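Local coordinates for FERM, ARHGEF and pleckstrin domain-containing protein 2 (Mus musculus, PDB 6D2K) that activates the small GTPase RAC1 as a guanine nucleotide exchange factor and takes part in semaphorin responses, actin remodelling and integrin regulation, at residues W60-P65 against R82-F87; L237-K242 against N272-C277; I195-A200 against K207-V212. All coordinates share one frame; numbering follows the deposited sequence.

Contact 1: W60-P65 against R82-F87; sequences WIWLEP and RLAVKF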
loop_
_atom_site.group_PDB
_atom_site.type_symbol
_atom_site.label_atom_id
_atom_site.label_comp_id
_atom_site.label_asym_id
_atom_site.label_seq_id
_atom_site.Cartn_x
_atom_site.Cartn_y
_atom_site.Cartn_z
ATOM N N TRP A 60 1.649 -3.037 -9.907
ATOM C CA TRP A 60 2.772 -2.771 -9.018
ATOM C C TRP A 60 3.365 -4.054 -8.454
ATOM O O TRP A 60 2.642 -4.962 -8.042
ATOM C CB TRP A 60 2.341 -1.852 -7.875
ATOM C CG TRP A 60 2.000 -0.475 -8.332
ATOM C CD1 TRP A 60 0.754 0.017 -8.607
ATOM C CD2 TRP A 60 2.917 0.594 -8.578
ATOM N NE1 TRP A 60 0.842 1.330 -9.005
ATOM C CE2 TRP A 60 2.159 1.706 -9.003
ATOM C CE3 TRP A 60 4.305 0.719 -8.486
ATOM C CZ2 TRP A 60 2.744 2.924 -9.328
ATOM C CZ3 TRP A 60 4.884 1.924 -8.810
ATOM C CH2 TRP A 60 4.102 3.017 -9.228
ATOM N N ILE A 61 4.689 -4.122 -8.423
ATOM C CA ILE A 61 5.367 -5.258 -7.822
ATOM C C ILE A 61 6.448 -4.802 -6.827
ATOM O O ILE A 61 7.069 -3.757 -7.000
ATOM C CB ILE A 61 5.900 -6.244 -8.894
ATOM C CG1 ILE A 61 7.387 -6.533 -8.715
ATOM C CG2 ILE A 61 5.584 -5.747 -10.299
ATOM C CD1 ILE A 61 7.940 -7.496 -9.742
ATOM N N TRP A 62 6.621 -5.571 -5.760
ATOM C CA TRP A 62 7.595 -5.247 -4.720
ATOM C C TRP A 62 9.021 -5.656 -5.065
ATOM O O TRP A 62 9.268 -6.746 -5.601
ATOM C CB TRP A 62 7.198 -5.937 -3.416
ATOM C CG TRP A 62 5.928 -5.415 -2.827
ATOM C CD1 TRP A 62 4.718 -6.044 -2.780
ATOM C CD2 TRP A 62 5.747 -4.146 -2.195
ATOM N NE1 TRP A 62 3.786 -5.236 -2.150
ATOM C CE2 TRP A 62 4.404 -4.068 -1.784
ATOM C CE3 TRP A 62 6.594 -3.056 -1.949
ATOM C CZ2 TRP A 62 3.887 -2.938 -1.143
ATOM C CZ3 TRP A 62 6.086 -1.952 -1.300
ATOM C CH2 TRP A 62 4.744 -1.904 -0.901
ATOM N N LEU A 63 9.970 -4.785 -4.746
ATOM C CA LEU A 63 11.380 -5.159 -4.826
ATOM C C LEU A 63 11.694 -6.234 -3.790
ATOM O O LEU A 63 11.365 -6.079 -2.614
ATOM C CB LEU A 63 12.269 -3.929 -4.608
ATOM C CG LEU A 63 13.766 -4.152 -4.836
ATOM C CD1 LEU A 63 14.052 -4.276 -6.327
ATOM C CD2 LEU A 63 14.558 -3.009 -4.260
ATOM N N GLU A 64 12.314 -7.331 -4.232
ATOM C CA GLU A 64 12.686 -8.428 -3.329
ATOM C C GLU A 64 14.075 -8.183 -2.736
ATOM O O GLU A 64 15.020 -7.876 -3.457
ATOM C CB GLU A 64 12.636 -9.779 -4.070
ATOM C CG GLU A 64 11.277 -10.100 -4.687
ATOM C CD GLU A 64 11.203 -11.497 -5.278
ATOM O OE1 GLU A 64 11.154 -12.469 -4.500
ATOM O OE2 GLU A 64 11.183 -11.624 -6.519
ATOM N N PRO A 65 14.211 -8.317 -1.413
ATOM C CA PRO A 65 15.479 -7.946 -0.771
ATOM C C PRO A 65 16.637 -8.900 -1.071
ATOM O O PRO A 65 17.787 -8.467 -1.005
ATOM C CB PRO A 65 15.136 -7.989 0.723
ATOM C CG PRO A 65 13.957 -8.909 0.814
ATOM C CD PRO A 65 13.166 -8.647 -0.429
ATOM N N ARG A 82 9.150 3.371 -6.207
ATOM C CA ARG A 82 8.589 4.304 -5.238
ATOM C C ARG A 82 8.458 3.676 -3.861
ATOM O O ARG A 82 8.230 2.479 -3.716
ATOM C CB ARG A 82 7.249 4.880 -5.702
ATOM C CG ARG A 82 6.062 3.951 -5.585
ATOM C CD ARG A 82 4.827 4.659 -6.121
ATOM N NE ARG A 82 3.610 3.887 -5.945
ATOM C CZ ARG A 82 2.401 4.343 -6.261
ATOM N NH1 ARG A 82 1.330 3.587 -6.068
ATOM N NH2 ARG A 82 2.272 5.567 -6.761
ATOM N N LEU A 83 8.621 4.515 -2.844
ATOM C CA LEU A 83 8.424 4.119 -1.458
ATOM C C LEU A 83 6.951 3.881 -1.202
ATOM O O LEU A 83 6.111 4.668 -1.660
ATOM C CB LEU A 83 8.894 5.256 -0.544
ATOM C CG LEU A 83 8.684 5.025 0.945
ATOM C CD1 LEU A 83 9.490 3.849 1.420
ATOM C CD2 LEU A 83 9.086 6.307 1.679
ATOM N N ALA A 84 6.638 2.817 -0.463
ATOM C CA ALA A 84 5.256 2.531 -0.109
ATOM C C ALA A 84 5.195 1.719 1.162
ATOM O O ALA A 84 6.118 0.958 1.465
ATOM C CB ALA A 84 4.562 1.756 -1.241
ATOM N N VAL A 85 4.096 1.867 1.899
ATOM C CA VAL A 85 3.801 0.939 2.992
ATOM C C VAL A 85 3.465 -0.445 2.420
ATOM O O VAL A 85 2.610 -0.573 1.543
ATOM C CB VAL A 85 2.597 1.415 3.803
ATOM C CG1 VAL A 85 2.165 0.312 4.786
ATOM C CG2 VAL A 85 2.906 2.738 4.526
ATOM N N LYS A 86 4.152 -1.476 2.907
ATOM C CA LYS A 86 3.853 -2.842 2.514
ATOM C C LYS A 86 2.859 -3.487 3.474
ATOM O O LYS A 86 1.911 -4.143 3.041
ATOM C CB LYS A 86 5.141 -3.661 2.456
ATOM C CG LYS A 86 4.926 -5.093 1.958
ATOM C CD LYS A 86 6.198 -5.924 2.085
ATOM C CE LYS A 86 6.543 -6.609 0.778
ATOM N NZ LYS A 86 7.822 -7.378 0.885
ATOM N N PHE A 87 3.080 -3.297 4.772
ATOM C CA PHE A 87 2.253 -3.941 5.786
ATOM C C PHE A 87 1.431 -2.900 6.549
ATOM O O PHE A 87 1.982 -2.034 7.216
ATOM C CB PHE A 87 3.125 -4.724 6.780
ATOM C CG PHE A 87 3.964 -5.795 6.142
ATOM C CD1 PHE A 87 3.373 -6.949 5.640
ATOM C CD2 PHE A 87 5.334 -5.642 6.026
ATOM C CE1 PHE A 87 4.150 -7.937 5.039
ATOM C CE2 PHE A 87 6.108 -6.633 5.429
ATOM C CZ PHE A 87 5.512 -7.776 4.940
HETATM O O HOH W 1 9.532 -7.610 -1.231
#
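One face of the W60 indole carries the guanidinium of R82, laid flat with the two planes only 4° apart, and one face of W62 carries the aliphatic chain of K86; at the edge of W62, near its plane, sits the carbonyl O of V85. Both tryptophans belong to the outermost strand 60-62 of the ubiquitin-like N-terminal lobe of the FERM domain, and their partners to strand 79-85 and the turn after it. The strands do not pair: strand 49-54 runs between them in the sheet, their axes stay 10.0 Å apart, and the gap is bridged mainly by the side chains of W60, W62, R82 and K86. In the R82 stack CZ lies 3.4 Å from W60 CZ2, over the benzene half of the indole, a cation-pi contact as well as a flat one. The R82 chain, extended from CG to NE, crosses the indole at about a right angle, CD resting 3.6 Å from W60 CH2. Salt bridges to E52 through NE and to E114 through NH2 are likely to fix the rotation of the group and offset its charge. K86 works differently. Its CG stands anti to the backbone N (chi1 -176°), which starts the chain along the W62 face; a bend at chi3 then carries CE over the five-membered ring, 3.9 Å from its centroid, in a CH-pi contact. K86 CB lies 3.8 Å from W62 CH2, while A84 CB approaches that same corner obliquely at 3.7 Å. The ammonium end has a salt bridge with E279 of helix 267-284 and stands above the five-membered ring as a longer cation-pi partner. It also donates to a water, K86 NZ to the water oxygen 2.7 Å, and that water donates in turn to L63 O at 2.8 Å.

Contact 2: L237-K242 against N272-C277; sequences LSFKRK and NFWKIC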
loop_
_atom_site.group_PDB
_atom_site.type_symbol
_atom_site.label_atom_id
_atom_site.label_comp_id
_atom_site.label_asym_id
_atom_site.label_seq_id
_atom_site.Cartn_x
_atom_site.Cartn_y
_atom_site.Cartn_z
ATOM N N LEU A 237 -0.797 -21.887 2.362
ATOM C CA LEU A 237 -1.033 -21.174 1.114
ATOM C C LEU A 237 -0.075 -21.728 0.070
ATOM O O LEU A 237 1.120 -21.882 0.338
ATOM C CB LEU A 237 -0.772 -19.676 1.297
ATOM C CG LEU A 237 -1.651 -18.966 2.317
ATOM C CD1 LEU A 237 -1.220 -17.519 2.421
ATOM C CD2 LEU A 237 -3.126 -19.063 1.949
ATOM N N SER A 238 -0.604 -22.013 -1.113
ATOM C CA SER A 238 0.180 -22.552 -2.220
ATOM C C SER A 238 -0.248 -21.922 -3.531
ATOM O O SER A 238 -1.302 -21.318 -3.618
ATOM C CB SER A 238 -0.027 -24.069 -2.336
ATOM O OG SER A 238 0.341 -24.700 -1.137
ATOM N N PHE A 239 0.560 -22.084 -4.571
ATOM C CA PHE A 239 0.109 -21.689 -5.894
ATOM C C PHE A 239 0.650 -22.670 -6.922
ATOM O O PHE A 239 1.726 -23.238 -6.730
ATOM C CB PHE A 239 0.474 -20.233 -6.225
ATOM C CG PHE A 239 1.899 -20.031 -6.675
ATOM C CD1 PHE A 239 2.197 -19.947 -8.032
ATOM C CD2 PHE A 239 2.933 -19.935 -5.755
ATOM C CE1 PHE A 239 3.500 -19.764 -8.458
ATOM C CE2 PHE A 239 4.249 -19.752 -6.177
ATOM C CZ PHE A 239 4.530 -19.666 -7.542
ATOM N N LYS A 240 -0.120 -22.887 -7.980
ATOM C CA LYS A 240 0.337 -23.675 -9.118
ATOM C C LYS A 240 -0.117 -22.999 -10.393
ATOM O O LYS A 240 -1.317 -22.942 -10.686
ATOM C CB LYS A 240 -0.230 -25.091 -9.068
ATOM C CG LYS A 240 0.150 -25.860 -7.812
ATOM C CD LYS A 240 -0.363 -27.299 -7.897
ATOM C CE LYS A 240 0.592 -28.260 -7.207
ATOM N NZ LYS A 240 0.798 -27.932 -5.772
ATOM N N ARG A 241 0.846 -22.496 -11.153
ATOM C CA ARG A 241 0.545 -21.785 -12.392
ATOM C C ARG A 241 -0.397 -20.623 -12.072
ATOM O O ARG A 241 -0.023 -19.758 -11.282
ATOM C CB ARG A 241 -0.012 -22.759 -13.445
ATOM C CG ARG A 241 0.089 -22.262 -14.870
ATOM C CD ARG A 241 -0.072 -23.467 -15.811
ATOM N NE ARG A 241 -0.142 -23.098 -17.221
ATOM C CZ ARG A 241 0.524 -23.738 -18.177
ATOM N NH1 ARG A 241 1.339 -24.729 -17.856
ATOM N NH2 ARG A 241 0.394 -23.352 -19.441
ATOM N N LYS A 242 -1.595 -20.594 -12.655
ATOM C CA LYS A 242 -2.541 -19.499 -12.399
ATOM C C LYS A 242 -3.425 -19.713 -11.170
ATOM O O LYS A 242 -4.232 -18.835 -10.840
ATOM C CB LYS A 242 -3.455 -19.258 -13.604
ATOM C CG LYS A 242 -2.710 -18.863 -14.867
ATOM C CD LYS A 242 -3.672 -18.347 -15.926
ATOM C CE LYS A 242 -4.691 -19.383 -16.331
ATOM N NZ LYS A 242 -5.407 -18.954 -17.567
ATOM N N ASN A 272 2.767 -13.561 -7.391
ATOM C CA ASN A 272 2.902 -12.321 -6.644
ATOM C C ASN A 272 1.885 -12.202 -5.519
ATOM O O ASN A 272 2.217 -11.702 -4.452
ATOM C CB ASN A 272 2.801 -11.129 -7.581
ATOM C CG ASN A 272 4.029 -10.970 -8.437
ATOM O OD1 ASN A 272 5.096 -11.494 -8.110
ATOM N ND2 ASN A 272 3.894 -10.237 -9.538
ATOM N N PHE A 273 0.648 -12.631 -5.753
ATOM C CA PHE A 273 -0.345 -12.615 -4.678
ATOM C C PHE A 273 0.012 -13.617 -3.585
ATOM O O PHE A 273 -0.101 -13.320 -2.391
ATOM C CB PHE A 273 -1.767 -12.874 -5.187
ATOM C CG PHE A 273 -2.811 -12.748 -4.105
ATOM C CD1 PHE A 273 -2.993 -11.548 -3.448
ATOM C CD2 PHE A 273 -3.588 -13.826 -3.734
ATOM C CE1 PHE A 273 -3.939 -11.428 -2.428
ATOM C CE2 PHE A 273 -4.540 -13.705 -2.727
ATOM C CZ PHE A 273 -4.709 -12.500 -2.072
ATOM N N TRP A 274 0.429 -14.812 -3.983
ATOM C CA TRP A 274 0.897 -15.783 -3.013
ATOM C C TRP A 274 2.010 -15.201 -2.144
ATOM O O TRP A 274 1.997 -15.347 -0.920
ATOM C CB TRP A 274 1.388 -17.052 -3.742
ATOM C CG TRP A 274 2.007 -18.062 -2.838
ATOM C CD1 TRP A 274 1.362 -18.990 -2.053
ATOM C CD2 TRP A 274 3.405 -18.271 -2.632
ATOM N NE1 TRP A 274 2.285 -19.743 -1.363
ATOM C CE2 TRP A 274 3.542 -19.326 -1.702
ATOM C CE3 TRP A 274 4.556 -17.674 -3.148
ATOM C CZ2 TRP A 274 4.777 -19.785 -1.272
ATOM C CZ3 TRP A 274 5.787 -18.131 -2.714
ATOM C CH2 TRP A 274 5.886 -19.188 -1.794
ATOM N N LYS A 275 2.975 -14.546 -2.776
ATOM C CA LYS A 275 4.120 -13.995 -2.042
ATOM C C LYS A 275 3.673 -12.985 -0.986
ATOM O O LYS A 275 4.127 -13.042 0.154
ATOM C CB LYS A 275 5.126 -13.320 -2.984
ATOM C CG LYS A 275 5.968 -14.270 -3.867
ATOM C CD LYS A 275 7.020 -13.480 -4.651
ATOM C CE LYS A 275 7.960 -14.415 -5.408
ATOM N NZ LYS A 275 8.955 -13.664 -6.223
ATOM N N ILE A 276 2.789 -12.062 -1.356
ATOM C CA ILE A 276 2.378 -11.031 -0.398
ATOM C C ILE A 276 1.547 -11.646 0.722
ATOM O O ILE A 276 1.613 -11.191 1.870
ATOM C CB ILE A 276 1.667 -9.823 -1.066
ATOM C CG1 ILE A 276 1.503 -8.663 -0.056
ATOM C CG2 ILE A 276 0.308 -10.211 -1.583
ATOM C CD1 ILE A 276 2.811 -8.095 0.456
ATOM N N CYS A 277 0.781 -12.692 0.415
ATOM C CA CYS A 277 0.027 -13.372 1.476
ATOM C C CYS A 277 0.955 -14.055 2.470
ATOM O O CYS A 277 0.775 -13.938 3.681
ATOM C CB CYS A 277 -0.946 -14.402 0.918
ATOM S SG CYS A 277 -2.372 -13.730 0.080
#
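The PH-like C-terminal lobe of the FERM domain is closed on one side by the long helix 267-284, and here that helix meets the outermost strand of the seven-stranded antiparallel sheet, 236-240. Strand and helix run nearly antiparallel, at 167°, with axes 8.5 Å apart. W274 carries most of the contact. With chi1 at 175° the indole is turned away from its own backbone N and beside the carbonyl carbon, out toward the strand, and NE1 comes up to the backbone of L237. The indole NE1 donates to L237 O at 3.0 Å, nearly straight at 163°; the acceptor lies in the indole plane, but the donor stands above the plane of the carbonyl rather than on a lone pair. F239 comes over one face of the same indole, its CD2 lying 3.6 Å from W274 CD2. The two rings are tilted obliquely, with the F239 ring centroid 5.1 Å from that of the indole five-membered ring. F239 CE2 reaches on to W274 CE3 at 3.7 Å. Thus the tryptophan is gripped in two ways, by a polar bond at its edge and by F239 CD2 over a face. Beyond the strand contact F239 also packs on C270 and K271, one turn back along the helix. L237, pointing toward the helix, has its CB beside W274 CD1 and turns its branched end to the next helical turn. This inner side reaches F244 and I246 of strand 243-247, placing L237 at the border of the lobe's core. There L237 CD1 is pressed against C277 CB at 3.5 Å, tighter than usual for two carbons.

Contact 3: I195-A200 against K207-V212; sequences IRFHMA and KINLAV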
loop_
_atom_site.group_PDB
_atom_site.type_symbol
_atom_site.label_atom_id
_atom_site.label_comp_id
_atom_site.label_asym_id
_atom_site.label_seq_id
_atom_site.Cartn_x
_atom_site.Cartn_y
_atom_site.Cartn_z
ATOM N N ILE A 195 -6.036 -1.958 1.448
ATOM C CA ILE A 195 -6.488 -2.988 0.502
ATOM C C ILE A 195 -5.958 -2.749 -0.912
ATOM O O ILE A 195 -6.007 -1.626 -1.423
ATOM C CB ILE A 195 -8.024 -3.082 0.454
ATOM C CG1 ILE A 195 -8.580 -3.506 1.816
ATOM C CG2 ILE A 195 -8.479 -4.068 -0.642
ATOM C CD1 ILE A 195 -8.264 -4.951 2.181
ATOM N N ARG A 196 -5.446 -3.812 -1.537
ATOM C CA ARG A 196 -5.093 -3.807 -2.954
ATOM C C ARG A 196 -5.716 -5.056 -3.563
ATOM O O ARG A 196 -5.523 -6.166 -3.048
ATOM C CB ARG A 196 -3.570 -3.829 -3.144
ATOM C CG ARG A 196 -2.865 -2.527 -2.768
ATOM C CD ARG A 196 -2.486 -2.477 -1.284
ATOM N NE ARG A 196 -1.697 -1.281 -0.968
ATOM C CZ ARG A 196 -2.213 -0.086 -0.693
ATOM N NH1 ARG A 196 -3.526 0.106 -0.690
ATOM N NH2 ARG A 196 -1.405 0.927 -0.436
ATOM N N PHE A 197 -6.506 -4.864 -4.615
ATOM C CA PHE A 197 -7.210 -5.969 -5.264
ATOM C C PHE A 197 -6.331 -6.727 -6.245
ATOM O O PHE A 197 -5.519 -6.134 -6.965
ATOM C CB PHE A 197 -8.412 -5.426 -6.032
ATOM C CG PHE A 197 -9.579 -5.046 -5.158
ATOM C CD1 PHE A 197 -9.636 -5.432 -3.836
ATOM C CD2 PHE A 197 -10.646 -4.348 -5.691
ATOM C CE1 PHE A 197 -10.732 -5.105 -3.046
ATOM C CE2 PHE A 197 -11.743 -4.019 -4.904
ATOM C CZ PHE A 197 -11.777 -4.397 -3.586
ATOM N N HIS A 198 -6.534 -8.036 -6.283
ATOM C CA HIS A 198 -5.926 -8.900 -7.279
ATOM C C HIS A 198 -7.074 -9.672 -7.910
ATOM O O HIS A 198 -7.732 -10.467 -7.244
ATOM C CB HIS A 198 -4.936 -9.871 -6.618
ATOM C CG HIS A 198 -3.864 -9.193 -5.818
ATOM N ND1 HIS A 198 -2.530 -9.233 -6.174
ATOM C CD2 HIS A 198 -3.927 -8.471 -4.672
ATOM C CE1 HIS A 198 -1.823 -8.547 -5.291
ATOM N NE2 HIS A 198 -2.645 -8.083 -4.368
ATOM N N MET A 199 -7.312 -9.440 -9.194
ATOM C CA MET A 199 -8.478 -10.009 -9.857
ATOM C C MET A 199 -8.379 -11.530 -10.002
ATOM O O MET A 199 -7.320 -12.069 -10.332
ATOM C CB MET A 199 -8.696 -9.352 -11.226
ATOM C CG MET A 199 -9.144 -7.891 -11.137
ATOM S SD MET A 199 -9.395 -7.177 -12.772
ATOM C CE MET A 199 -7.746 -7.316 -13.452
ATOM N N ALA A 200 -9.486 -12.218 -9.762
ATOM C CA ALA A 200 -9.492 -13.665 -9.843
ATOM C C ALA A 200 -10.890 -14.191 -10.123
ATOM O O ALA A 200 -11.844 -13.429 -10.202
ATOM C CB ALA A 200 -8.949 -14.260 -8.548
ATOM N N LYS A 207 -16.331 -13.714 -11.030
ATOM C CA LYS A 207 -15.216 -12.777 -10.928
ATOM C C LYS A 207 -15.199 -12.120 -9.548
ATOM O O LYS A 207 -16.199 -11.533 -9.106
ATOM C CB LYS A 207 -15.281 -11.718 -12.031
ATOM C CG LYS A 207 -15.183 -12.274 -13.444
ATOM C CD LYS A 207 -13.883 -13.039 -13.657
ATOM C CE LYS A 207 -13.720 -13.481 -15.109
ATOM N NZ LYS A 207 -12.404 -14.144 -15.355
ATOM N N ILE A 208 -14.065 -12.240 -8.859
ATOM C CA ILE A 208 -13.907 -11.660 -7.526
ATOM C C ILE A 208 -12.586 -10.909 -7.412
ATOM O O ILE A 208 -11.749 -10.970 -8.306
ATOM C CB ILE A 208 -14.007 -12.741 -6.412
ATOM C CG1 ILE A 208 -13.032 -13.899 -6.663
ATOM C CG2 ILE A 208 -15.420 -13.287 -6.321
ATOM C CD1 ILE A 208 -11.627 -13.640 -6.180
ATOM N N ASN A 209 -12.423 -10.181 -6.316
ATOM C CA ASN A 209 -11.170 -9.503 -6.028
ATOM C C ASN A 209 -10.567 -10.109 -4.777
ATOM O O ASN A 209 -11.204 -10.130 -3.722
ATOM C CB ASN A 209 -11.402 -8.003 -5.833
ATOM C CG ASN A 209 -11.749 -7.296 -7.131
ATOM O OD1 ASN A 209 -11.047 -7.427 -8.132
ATOM N ND2 ASN A 209 -12.844 -6.552 -7.121
ATOM N N LEU A 210 -9.348 -10.621 -4.897
ATOM C CA LEU A 210 -8.607 -11.131 -3.748
ATOM C C LEU A 210 -7.796 -10.018 -3.099
ATOM O O LEU A 210 -7.297 -9.099 -3.770
ATOM C CB LEU A 210 -7.665 -12.269 -4.154
ATOM C CG LEU A 210 -8.345 -13.560 -4.590
ATOM C CD1 LEU A 210 -7.308 -14.549 -5.097
ATOM C CD2 LEU A 210 -9.124 -14.177 -3.439
ATOM N N ALA A 211 -7.675 -10.099 -1.782
ATOM C CA ALA A 211 -6.821 -9.164 -1.051
ATOM C C ALA A 211 -6.275 -9.842 0.185
ATOM O O ALA A 211 -6.673 -10.952 0.531
ATOM C CB ALA A 211 -7.590 -7.887 -0.683
ATOM N N VAL A 212 -5.345 -9.178 0.857
ATOM C CA VAL A 212 -4.807 -9.726 2.094
ATOM C C VAL A 212 -4.627 -8.609 3.117
ATOM O O VAL A 212 -4.350 -7.454 2.763
ATOM C CB VAL A 212 -3.491 -10.514 1.854
ATOM C CG1 VAL A 212 -2.387 -9.588 1.404
ATOM C CG2 VAL A 212 -3.094 -11.295 3.109
HETATM O O HOH W 2 -4.672 -6.453 -0.286
#
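N209 lies flat against F197, its amide plane 7° from the ring plane and its CB 3.7 Å from the ring centroid in a CH-pi contact over the face. N209 belongs to strand 207-213 and F197 directly precedes strand 198-201, the two strands of a beta hairpin in the PH-like lobe of the FERM domain. N209 ND2 reaches F197 CD2 at 3.4 Å, and M199, alongside N209 and pointing the same way, brings CG to 3.6 Å from N209 OD1. Were F197 an alanine, the amide and CB of N209 would probably lose the ring they rest on, leaving the amide freer to turn. Next come the backbone bonds: H198 with L210 and A200 with I208 are antiparallel hydrogen-bonded pairs, the shortest bond running from H198 N to L210 O at 2.8 Å. M199 and N209 form the non-hydrogen-bonded pair between them. On the face bearing H198, A200, I208 and L210, A200 CB touches I208 CD1 at 3.6 Å and L210 CD1 at 3.8 Å. Farther out, N209 ND2 donates to G222 O, which probably helps hold the amide flat on the ring, and L210 packs against F273 of helix 267-284. Where direct pairing ends, one water accepts from both chain segments, R196 N and V212 N each 3.0 Å from its oxygen.

Along the chain contact 1 comes first, then contact 3, then contact 2. Contact 1 lies in the ubiquitin-like lobe, the other two in the PH-like lobe, where they reach the same seven-stranded sheet. Their centres are about 12 Å apart, and each is about 17 Å from the centre of contact 1. Helix 267-284 ties them together: F273 of contact 2 packs on H198 and L210 of contact 3, while K275 on the same helix forms a salt bridge with E64 of contact 1 and I276 packs against W62 and K86. One helix thus lines the PH-like core and joins the first lobe to the third in the compact FERM module.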